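Local coordinates for uncharacterized protein (PDB 4JZA) that probably removes the 3-phosphate from phosphatidylinositol 3-phosphate, as a Legionella phosphoinositide phosphatase linked to lipid metabolism in the infected host, at residues G191-R194 / D195-E198; W294-W297 / D298-Q302; F319-E322 / H323-G327; R684-E688 / S689-K693. All blocks are in the same frame, centred on the assembly; numbering follows the deposited sequence.

Contact 1. Residues G191-R194 / D195-E198; sequences GWLR and DLEE
Asp195 N donates to Gly191 O across 3.0 Å, closing one alpha turn with an N-H...O angle of 150°. The following amide turns more tightly: Leu196 N reaches Leu193 O at 3.3 Å, a weak bond that spans three residues instead of four, and beyond it the chain runs out extended to Glu197. On the inner side the contact is apolar. Leu196 brings one branch, CD1, to both leucine and tryptophan: it lies 3.6 Å from Leu193 CD1, the two side chains meeting at a slant, and 4.0 Å from Trp192 CZ3, which it approaches obliquely while Leu196 and the indole point the same way. The stem of Leu196 sits over the backbone, with CG 3.3 Å from Trp192 O. With the Trp192 CG between the backbone N and the carbonyl carbon (chi1 67°), the indole leans over the following residue, and Leu193 CB lies 4.2 Å above one face, offset toward the rim. Phe204 of helix 198-206 meets the same indole edge-to-face, and Phe287 of helix 274-288 touches Leu196. Arg194 extends the other way, its NH2 hydrogen-bonded to Leu313 O. Glu197 occupies the N-cap position of the next helix. This is a one-turn helix leading through a short extended link into helix 198-206, within the phosphoinositide phosphatase insertion domain.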
loop_
_atom_site.group_PDB
_atom_site.type_symbol
_atom_site.label_atom_id
_atom_site.label_comp_id
_atom_site.label_asym_id
_atom_site.label_seq_id
_atom_site.Cartn_x
_atom_site.Cartn_y
_atom_site.Cartn_z
ATOM N N GLY A 191 15.086 14.630 -10.945
ATOM C CA GLY A 191 15.687 14.899 -9.615
ATOM C C GLY A 191 15.706 16.352 -9.152
ATOM O O GLY A 191 15.458 16.643 -7.983
ATOM N N TRP A 192 16.011 17.259 -10.066
ATOM C CA TRP A 192 16.089 18.656 -9.720
ATOM C C TRP A 192 14.798 19.200 -9.217
ATOM O O TRP A 192 14.791 20.158 -8.427
ATOM C CB TRP A 192 16.565 19.479 -10.908
ATOM C CG TRP A 192 15.658 19.589 -12.097
ATOM C CD1 TRP A 192 15.738 18.867 -13.279
ATOM C CD2 TRP A 192 14.614 20.572 -12.287
ATOM N NE1 TRP A 192 14.768 19.344 -14.176
ATOM C CE2 TRP A 192 14.082 20.383 -13.593
ATOM C CE3 TRP A 192 14.080 21.582 -11.477
ATOM C CZ2 TRP A 192 13.024 21.147 -14.082
ATOM C CZ3 TRP A 192 13.008 22.353 -11.958
ATOM C CH2 TRP A 192 12.492 22.128 -13.243
ATOM N N LEU A 193 13.698 18.604 -9.678
ATOM C CA LEU A 193 12.351 19.075 -9.282
ATOM C C LEU A 193 12.012 18.595 -7.910
ATOM O O LEU A 193 11.431 19.331 -7.113
ATOM C CB LEU A 193 11.315 18.568 -10.259
ATOM C CG LEU A 193 9.912 19.160 -10.179
ATOM C CD1 LEU A 193 9.852 20.684 -10.170
ATOM C CD2 LEU A 193 9.175 18.614 -11.370
ATOM N N ARG A 194 12.419 17.358 -7.637
ATOM C CA ARG A 194 12.270 16.793 -6.321
ATOM C C ARG A 194 13.029 17.560 -5.280
ATOM O O ARG A 194 12.529 17.732 -4.191
ATOM C CB ARG A 194 12.751 15.366 -6.301
ATOM C CG ARG A 194 11.830 14.422 -7.037
ATOM C CD ARG A 194 12.225 12.987 -6.764
ATOM N NE ARG A 194 11.611 12.082 -7.736
ATOM C CZ ARG A 194 10.311 11.746 -7.751
ATOM N NH1 ARG A 194 9.460 12.252 -6.868
ATOM N NH2 ARG A 194 9.862 10.897 -8.656
ATOM N N ASP A 195 14.230 18.029 -5.618
ATOM C CA ASP A 195 15.074 18.759 -4.664
ATOM C C ASP A 195 14.600 20.194 -4.328
ATOM O O ASP A 195 15.110 20.781 -3.409
ATOM C CB ASP A 195 16.511 18.760 -5.151
ATOM C CG ASP A 195 17.113 17.336 -5.234
ATOM O OD1 ASP A 195 16.515 16.356 -4.713
ATOM O OD2 ASP A 195 18.199 17.204 -5.829
ATOM N N LEU A 196 13.595 20.730 -5.006
ATOM C CA LEU A 196 13.177 22.100 -4.755
ATOM C C LEU A 196 12.502 22.318 -3.428
ATOM O O LEU A 196 11.861 21.417 -2.902
ATOM C CB LEU A 196 12.217 22.571 -5.860
ATOM C CG LEU A 196 12.741 22.542 -7.305
ATOM C CD1 LEU A 196 11.709 23.137 -8.247
ATOM C CD2 LEU A 196 14.032 23.328 -7.413
ATOM N N GLU A 197 12.613 23.544 -2.919
ATOM C CA GLU A 197 11.787 23.998 -1.809
ATOM C C GLU A 197 10.343 24.285 -2.236
ATOM O O GLU A 197 10.064 24.525 -3.405
ATOM C CB GLU A 197 12.385 25.256 -1.207
ATOM C CG GLU A 197 13.685 25.043 -0.443
ATOM C CD GLU A 197 14.145 26.304 0.277
ATOM O OE1 GLU A 197 13.343 26.912 1.040
ATOM O OE2 GLU A 197 15.308 26.708 0.063
ATOM N N GLU A 198 9.422 24.309 -1.287
ATOM C CA GLU A 198 8.009 24.348 -1.644
ATOM C C GLU A 198 7.713 25.508 -2.577
ATOM O O GLU A 198 6.998 25.317 -3.545
ATOM C CB GLU A 198 7.063 24.358 -0.406
ATOM C CG GLU A 198 5.564 24.188 -0.747
ATOM C CD GLU A 198 4.589 24.202 0.468
ATOM O OE1 GLU A 198 3.353 24.456 0.272
ATOM O OE2 GLU A 198 5.034 23.960 1.617
#

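Contact 2. Residues W294-W297 / D298-Q302; sequences WEIW and DTATQ
Trp297 lays one face of its indole along Asp298 where helix 293-296 gives way to a loop, through an alpha turn (Ala300 N to Ile296 O) overlapping a tighter turn of three residues (Thr299 N to Ile296 O). CB begins the path 3.3 Å from Asp298 N. With CG held between the backbone N and the carbonyl carbon (chi1 68°), the ring folds over the next peptide, and CD2 comes 3.1 Å from the same nitrogen. Further out, CE3 passes Asp298 CA at 3.5 Å. The six-membered ring then receives Asp298 CB in a CH-pi contact, 3.6 Å from its centroid and only 8° off the normal. At the far end the carboxylate lies over the rim of the same face at CZ3 and CH2, nearly parallel to the ring (planes 7° apart), with Asp298 OD2 3.6 Å from Trp297 CH2. Tyr214 of helix 214-234 also touches Trp297. Ile296 CD1 also packs on Ala300 CB, and Phe204 and Trp192 touch both residues. The turns hang on Ile296 O, which accepts two N-H groups: Ala300 N at 2.9 Å, nearly in line with the carbonyl bond, and Thr299 N at 3.1 Å, which comes from above the carbonyl plane.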
loop_
_atom_site.group_PDB
_atom_site.type_symbol
_atom_site.label_atom_id
_atom_site.label_comp_id
_atom_site.label_asym_id
_atom_site.label_seq_id
_atom_site.Cartn_x
_atom_site.Cartn_y
_atom_site.Cartn_z
ATOM N N TRP A 294 22.447 24.189 -16.412
ATOM C CA TRP A 294 22.981 23.216 -17.352
ATOM C C TRP A 294 22.008 22.088 -17.528
ATOM O O TRP A 294 21.931 21.485 -18.576
ATOM C CB TRP A 294 24.305 22.653 -16.823
ATOM C CG TRP A 294 25.400 23.614 -17.020
ATOM C CD1 TRP A 294 25.885 24.504 -16.112
ATOM C CD2 TRP A 294 26.103 23.854 -18.242
ATOM N NE1 TRP A 294 26.858 25.260 -16.679
ATOM C CE2 TRP A 294 27.016 24.888 -17.986
ATOM C CE3 TRP A 294 26.045 23.290 -19.525
ATOM C CZ2 TRP A 294 27.906 25.366 -18.947
ATOM C CZ3 TRP A 294 26.928 23.754 -20.491
ATOM C CH2 TRP A 294 27.848 24.805 -20.199
ATOM N N GLU A 295 21.271 21.810 -16.460
ATOM C CA GLU A 295 20.482 20.606 -16.373
ATOM C C GLU A 295 18.992 20.868 -16.677
ATOM O O GLU A 295 18.355 20.046 -17.340
ATOM C CB GLU A 295 20.799 19.893 -15.025
ATOM C CG GLU A 295 19.647 19.510 -14.119
ATOM C CD GLU A 295 20.093 18.682 -12.894
ATOM O OE1 GLU A 295 21.077 19.034 -12.187
ATOM O OE2 GLU A 295 19.412 17.663 -12.628
ATOM N N ILE A 296 18.479 22.046 -16.309
ATOM C CA ILE A 296 17.067 22.310 -16.470
ATOM C C ILE A 296 16.614 23.156 -17.625
ATOM O O ILE A 296 15.423 23.324 -17.809
ATOM C CB ILE A 296 16.469 22.885 -15.190
ATOM C CG1 ILE A 296 16.829 24.343 -14.925
ATOM C CG2 ILE A 296 16.953 22.049 -14.044
ATOM C CD1 ILE A 296 16.020 24.915 -13.771
ATOM N N TRP A 297 17.522 23.697 -18.416
ATOM C CA TRP A 297 17.104 24.692 -19.420
ATOM C C TRP A 297 16.194 24.127 -20.520
ATOM O O TRP A 297 15.484 24.880 -21.167
ATOM C CB TRP A 297 18.324 25.312 -20.095
ATOM C CG TRP A 297 19.033 24.375 -20.917
ATOM C CD1 TRP A 297 20.097 23.631 -20.553
ATOM C CD2 TRP A 297 18.752 24.047 -22.264
ATOM N NE1 TRP A 297 20.543 22.882 -21.602
ATOM C CE2 TRP A 297 19.713 23.096 -22.665
ATOM C CE3 TRP A 297 17.809 24.483 -23.188
ATOM C CZ2 TRP A 297 19.754 22.568 -23.941
ATOM C CZ3 TRP A 297 17.842 23.956 -24.467
ATOM C CH2 TRP A 297 18.808 23.007 -24.832
ATOM N N ASP A 298 16.288 22.825 -20.792
ATOM C CA ASP A 298 15.446 22.244 -21.817
ATOM C C ASP A 298 14.186 21.624 -21.244
ATOM O O ASP A 298 13.367 21.144 -21.987
ATOM C CB ASP A 298 16.175 21.198 -22.653
ATOM C CG ASP A 298 15.655 21.143 -24.137
ATOM O OD1 ASP A 298 14.622 21.759 -24.468
ATOM O OD2 ASP A 298 16.295 20.499 -25.003
ATOM N N THR A 299 14.023 21.617 -19.934
ATOM C CA THR A 299 12.916 20.878 -19.369
ATOM C C THR A 299 12.067 21.715 -18.424
ATOM O O THR A 299 10.927 21.392 -18.191
ATOM C CB THR A 299 13.408 19.549 -18.723
ATOM O OG1 THR A 299 13.894 19.761 -17.394
ATOM C CG2 THR A 299 14.543 18.935 -19.560
ATOM N N ALA A 300 12.585 22.821 -17.924
ATOM C CA ALA A 300 11.884 23.538 -16.905
ATOM C C ALA A 300 10.516 24.023 -17.343
ATOM O O ALA A 300 9.632 24.147 -16.525
ATOM C CB ALA A 300 12.725 24.712 -16.439
ATOM N N THR A 301 10.332 24.353 -18.610
ATOM C CA THR A 301 9.068 24.939 -19.026
ATOM C C THR A 301 8.062 23.881 -19.422
ATOM O O THR A 301 6.939 24.200 -19.784
ATOM C CB THR A 301 9.217 25.935 -20.201
ATOM O OG1 THR A 301 9.866 25.294 -21.282
ATOM C CG2 THR A 301 9.979 27.145 -19.765
ATOM N N GLN A 302 8.445 22.622 -19.312
ATOM C CA GLN A 302 7.539 21.546 -19.647
ATOM C C GLN A 302 6.771 21.018 -18.471
ATOM O O GLN A 302 5.788 20.273 -18.645
ATOM C CB GLN A 302 8.340 20.447 -20.279
ATOM C CG GLN A 302 8.894 20.909 -21.607
ATOM C CD GLN A 302 9.767 19.883 -22.221
ATOM O OE1 GLN A 302 9.783 18.737 -21.797
ATOM N NE2 GLN A 302 10.542 20.288 -23.186
#

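Contact 3. Residues F319-E322 / H323-G327; sequences FFLE and HVLKG
From Phe319 to Lys326 the backbone follows alpha-helical bonding, each amide turning back to the carbonyl four residues earlier: His323 N to Phe319 O, Val324 N to Phe320 O, Leu325 N to Leu321 O and Lys326 N to Glu322 O. The straightest is Leu325 N to Leu321 O, 2.9 Å long with an N-H...O angle of 165°. After that Gly327 N returns to Val324 O over three residues, a tighter turn in the last part of the segment. This part of helix 315-325 has a buried side and a more open one. The buried side carries Leu321 and Leu325, one turn apart, their side chains crossing with Leu325 CD1 3.9 Å from Leu321 CG; Phe320 and Val324 are also buried, held against helices 41-62 and 122-140. The His323 ring meets Phe58 of helix 41-62 edge-to-face. On the more open side Glu322 and Lys326 lie alongside each other, pointing the same way. The glutamate is stretched out, CG anti to the backbone N (chi1 165°), whereas the lysine bends at chi3 (-98°), bringing CE to 3.6 Å from Glu322 CG and turning its ammonium group in to the carboxylate. Glu322 OE2 pairs with Lys188, so two lysines probably hold the carboxylate as an anion. Lys326 NZ closes the salt bridge at 2.8 Å from Glu322 OE1, on the anti lone pair of that oxygen, the one directed away from OE2.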
loop_
_atom_site.group_PDB
_atom_site.type_symbol
_atom_site.label_atom_id
_atom_site.label_comp_id
_atom_site.label_asym_id
_atom_site.label_seq_id
_atom_site.Cartn_x
_atom_site.Cartn_y
_atom_site.Cartn_z
ATOM N N PHE A 319 6.069 4.711 -13.145
ATOM C CA PHE A 319 6.142 3.562 -14.030
ATOM C C PHE A 319 4.974 2.644 -13.790
ATOM O O PHE A 319 4.459 2.082 -14.733
ATOM C CB PHE A 319 7.431 2.762 -13.863
ATOM C CG PHE A 319 8.620 3.336 -14.587
ATOM C CD1 PHE A 319 8.730 3.231 -15.966
ATOM C CD2 PHE A 319 9.654 3.924 -13.885
ATOM C CE1 PHE A 319 9.836 3.705 -16.636
ATOM C CE2 PHE A 319 10.770 4.409 -14.548
ATOM C CZ PHE A 319 10.866 4.286 -15.927
ATOM N N PHE A 320 4.539 2.494 -12.544
ATOM C CA PHE A 320 3.376 1.654 -12.261
ATOM C C PHE A 320 2.150 2.296 -12.898
ATOM O O PHE A 320 1.343 1.617 -13.558
ATOM C CB PHE A 320 3.130 1.490 -10.757
ATOM C CG PHE A 320 4.197 0.725 -10.003
ATOM C CD1 PHE A 320 5.135 -0.030 -10.635
ATOM C CD2 PHE A 320 4.212 0.758 -8.623
ATOM C CE1 PHE A 320 6.082 -0.718 -9.903
ATOM C CE2 PHE A 320 5.139 0.080 -7.884
ATOM C CZ PHE A 320 6.086 -0.658 -8.518
ATOM N N LEU A 321 1.995 3.603 -12.723
ATOM C CA LEU A 321 0.833 4.268 -13.318
ATOM C C LEU A 321 0.839 4.067 -14.824
ATOM O O LEU A 321 -0.173 3.674 -15.413
ATOM C CB LEU A 321 0.808 5.770 -12.978
ATOM C CG LEU A 321 -0.379 6.608 -13.447
ATOM C CD1 LEU A 321 -1.670 6.010 -12.963
ATOM C CD2 LEU A 321 -0.224 8.034 -12.897
ATOM N N GLU A 322 2.004 4.354 -15.411
ATOM C CA GLU A 322 2.241 4.183 -16.824
ATOM C C GLU A 322 1.809 2.790 -17.281
ATOM O O GLU A 322 1.141 2.646 -18.286
ATOM C CB GLU A 322 3.719 4.423 -17.156
ATOM C CG GLU A 322 4.182 3.925 -18.533
ATOM C CD GLU A 322 5.678 4.116 -18.782
ATOM O OE1 GLU A 322 6.192 3.644 -19.812
ATOM O OE2 GLU A 322 6.362 4.741 -17.949
ATOM N N HIS A 323 2.155 1.765 -16.539
ATOM C CA HIS A 323 1.913 0.430 -17.030
ATOM C C HIS A 323 0.431 0.071 -17.085
ATOM O O HIS A 323 0.011 -0.698 -17.937
ATOM C CB HIS A 323 2.626 -0.565 -16.157
ATOM C CG HIS A 323 2.555 -1.966 -16.671
ATOM N ND1 HIS A 323 3.283 -2.398 -17.762
ATOM C CD2 HIS A 323 1.863 -3.046 -16.229
ATOM C CE1 HIS A 323 3.043 -3.684 -17.970
ATOM N NE2 HIS A 323 2.196 -4.104 -17.045
ATOM N N VAL A 324 -0.345 0.610 -16.156
ATOM C CA VAL A 324 -1.795 0.417 -16.129
ATOM C C VAL A 324 -2.461 1.243 -17.192
ATOM O O VAL A 324 -3.374 0.726 -17.822
ATOM C CB VAL A 324 -2.412 0.823 -14.783
ATOM C CG1 VAL A 324 -3.911 0.820 -14.843
ATOM C CG2 VAL A 324 -2.006 -0.146 -13.703
ATOM N N LEU A 325 -2.024 2.509 -17.379
ATOM C CA LEU A 325 -2.607 3.428 -18.375
ATOM C C LEU A 325 -2.370 2.901 -19.761
ATOM O O LEU A 325 -3.182 3.036 -20.672
ATOM C CB LEU A 325 -2.028 4.835 -18.269
ATOM C CG LEU A 325 -2.576 5.700 -17.140
ATOM C CD1 LEU A 325 -1.842 7.027 -17.035
ATOM C CD2 LEU A 325 -4.017 6.013 -17.360
ATOM N N LYS A 326 -1.201 2.335 -19.933
ATOM C CA LYS A 326 -0.780 1.820 -21.231
ATOM C C LYS A 326 -1.688 0.618 -21.667
ATOM O O LYS A 326 -1.762 0.263 -22.839
ATOM C CB LYS A 326 0.693 1.441 -21.134
ATOM C CG LYS A 326 1.528 1.617 -22.365
ATOM C CD LYS A 326 2.965 1.162 -22.106
ATOM C CE LYS A 326 3.862 2.338 -21.781
ATOM N NZ LYS A 326 5.291 1.914 -21.825
ATOM N N GLY A 327 -2.404 0.016 -20.731
ATOM C CA GLY A 327 -3.181 -1.150 -21.077
ATOM C C GLY A 327 -4.665 -0.892 -21.310
ATOM O O GLY A 327 -5.461 -1.812 -21.343
#

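Contact 4. Residues R684-E688 / S689-K693; sequences RQLGE and SNCTK
Glu688 O is gripped twice by Thr692, whose N and OG1 lie 3.0 Å and 3.1 Å from it and arrive from opposite faces of the carbonyl plane. The hydroxyl is placed there by a first torsion that sets OG1 beside the backbone N (chi1 -67°), and Asn749 ND2 bonds to it as a further partner. One residue back, Cys691 N donates to Gly687 O at 3.0 Å. Asn690 N is too far from Leu686 O to bond, and the side-chain amide offers a weak substitute, Asn690 ND2 lying 3.4 Å from Leu686 O; Asn690 CB is 3.3 Å from the same oxygen. This gap marks a kinked helix. Within helix 676-702 the axes of 684-688 and 689-693 turn by 71° at Gly687, where a positive phi of 79°, readily adopted by glycine, breaks the helical path, and the usual four-residue bonding starts afresh from its carbonyl. Across the bend Leu686 meets two residues of 689-693, CB to Cys691 SG at 3.7 Å and CD2 to Asn690 CB at 4.1 Å; the leucine and asparagine side chains cross at about a right angle. Helix 794-817 packs there, its Val798 touching both Leu686 and Asn690, with Phe794 also on the leucine. Its Ser795 OG takes the stronger bond from Asn690 ND2, which probably holds the amide beside the kink in the C-terminal domain.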
loop_
_atom_site.group_PDB
_atom_site.type_symbol
_atom_site.label_atom_id
_atom_site.label_comp_id
_atom_site.label_asym_id
_atom_site.label_seq_id
_atom_site.Cartn_x
_atom_site.Cartn_y
_atom_site.Cartn_z
ATOM N N ARG A 684 21.024 -21.827 -11.792
ATOM C CA ARG A 684 19.777 -22.288 -12.384
ATOM C C ARG A 684 19.663 -21.736 -13.806
ATOM O O ARG A 684 19.282 -22.459 -14.722
ATOM C CB ARG A 684 18.556 -21.963 -11.497
ATOM C CG ARG A 684 18.044 -23.195 -10.752
ATOM C CD ARG A 684 17.914 -23.022 -9.242
ATOM N NE ARG A 684 16.526 -22.771 -8.882
ATOM C CZ ARG A 684 16.018 -22.947 -7.669
ATOM N NH1 ARG A 684 16.771 -23.360 -6.650
ATOM N NH2 ARG A 684 14.737 -22.690 -7.481
ATOM N N GLN A 685 20.059 -20.489 -14.000
ATOM C CA GLN A 685 20.154 -19.953 -15.348
ATOM C C GLN A 685 21.170 -20.701 -16.261
ATOM O O GLN A 685 20.896 -20.903 -17.426
ATOM C CB GLN A 685 20.475 -18.467 -15.309
ATOM C CG GLN A 685 20.419 -17.801 -16.642
ATOM C CD GLN A 685 20.404 -16.293 -16.529
ATOM O OE1 GLN A 685 21.118 -15.643 -17.173
ATOM N NE2 GLN A 685 19.726 -15.767 -15.656
ATOM N N LEU A 686 22.307 -21.143 -15.732
ATOM C CA LEU A 686 23.204 -22.008 -16.501
ATOM C C LEU A 686 22.501 -23.289 -16.972
ATOM O O LEU A 686 22.656 -23.730 -18.107
ATOM C CB LEU A 686 24.441 -22.357 -15.672
ATOM C CG LEU A 686 25.425 -21.190 -15.696
ATOM C CD1 LEU A 686 26.430 -21.223 -14.558
ATOM C CD2 LEU A 686 26.163 -21.111 -17.026
ATOM N N GLY A 687 21.732 -23.898 -16.089
ATOM C CA GLY A 687 20.988 -25.110 -16.420
ATOM C C GLY A 687 21.877 -26.324 -16.402
ATOM O O GLY A 687 23.106 -26.216 -16.340
ATOM N N GLU A 688 21.239 -27.483 -16.491
ATOM C CA GLU A 688 21.900 -28.746 -16.293
ATOM C C GLU A 688 23.037 -28.956 -17.299
ATOM O O GLU A 688 24.152 -29.345 -16.958
ATOM C CB GLU A 688 20.873 -29.867 -16.401
ATOM C CG GLU A 688 21.295 -31.138 -15.674
ATOM C CD GLU A 688 20.644 -32.411 -16.238
ATOM O OE1 GLU A 688 21.029 -33.544 -15.845
ATOM O OE2 GLU A 688 19.732 -32.293 -17.076
ATOM N N SER A 689 22.744 -28.708 -18.563
ATOM C CA SER A 689 23.686 -29.051 -19.597
ATOM C C SER A 689 24.980 -28.256 -19.374
ATOM O O SER A 689 26.082 -28.829 -19.399
ATOM C CB SER A 689 23.081 -28.847 -20.999
ATOM O OG SER A 689 24.116 -28.887 -21.994
ATOM N N ASN A 690 24.853 -26.951 -19.145
ATOM C CA ASN A 690 26.032 -26.107 -18.916
ATOM C C ASN A 690 26.774 -26.384 -17.632
ATOM O O ASN A 690 28.022 -26.461 -17.627
ATOM C CB ASN A 690 25.675 -24.646 -18.976
ATOM C CG ASN A 690 25.571 -24.170 -20.396
ATOM O OD1 ASN A 690 26.160 -24.775 -21.294
ATOM N ND2 ASN A 690 24.799 -23.131 -20.629
ATOM N N CYS A 691 26.033 -26.567 -16.542
ATOM C CA CYS A 691 26.685 -26.851 -15.277
ATOM C C CYS A 691 27.534 -28.099 -15.395
ATOM O O CYS A 691 28.649 -28.122 -14.819
ATOM C CB CYS A 691 25.680 -26.958 -14.121
ATOM S SG CYS A 691 25.063 -25.337 -13.648
ATOM N N THR A 692 27.033 -29.099 -16.152
ATOM C CA THR A 692 27.760 -30.362 -16.332
ATOM C C THR A 692 29.063 -30.180 -17.110
ATOM O O THR A 692 30.086 -30.748 -16.748
ATOM C CB THR A 692 26.870 -31.452 -16.957
ATOM O OG1 THR A 692 25.851 -31.795 -16.010
ATOM C CG2 THR A 692 27.654 -32.725 -17.251
ATOM N N LYS A 693 29.031 -29.363 -18.153
ATOM C CA LYS A 693 30.233 -29.074 -18.937
ATOM C C LYS A 693 31.259 -28.400 -18.072
ATOM O O LYS A 693 32.426 -28.760 -18.099
ATOM C CB LYS A 693 29.932 -28.170 -20.153
ATOM C CG LYS A 693 28.925 -28.721 -21.156
ATOM C CD LYS A 693 28.680 -27.757 -22.303
ATOM C CE LYS A 693 27.497 -28.203 -23.125
ATOM N NZ LYS A 693 27.771 -27.841 -24.535
#

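In the fold
Contacts 1 and 2 form one packed unit, centres 13 Å apart: Trp192 lies against the other turn, with Trp192 CD2 3.3 Å from Ile296 CG2 and Trp192 CZ2 3.9 Å from Ala300 CA, while Trp192 NE1 comes 3.4 Å from Thr299 OG1. Contact 3 lies nearer the centre of the chain, about 9 Å from contact 1 by nearest atoms and about 15 Å from contact 2; Arg194 spans part of that interval, touching Gln318 of helix 315-325. Contact 4 stands apart in the C-terminal domain, its centre about 36 Å from that of contact 3. The probable catalytic CX5R loop, between strand 545-549 and helix 556-574, includes no residue of the four contacts.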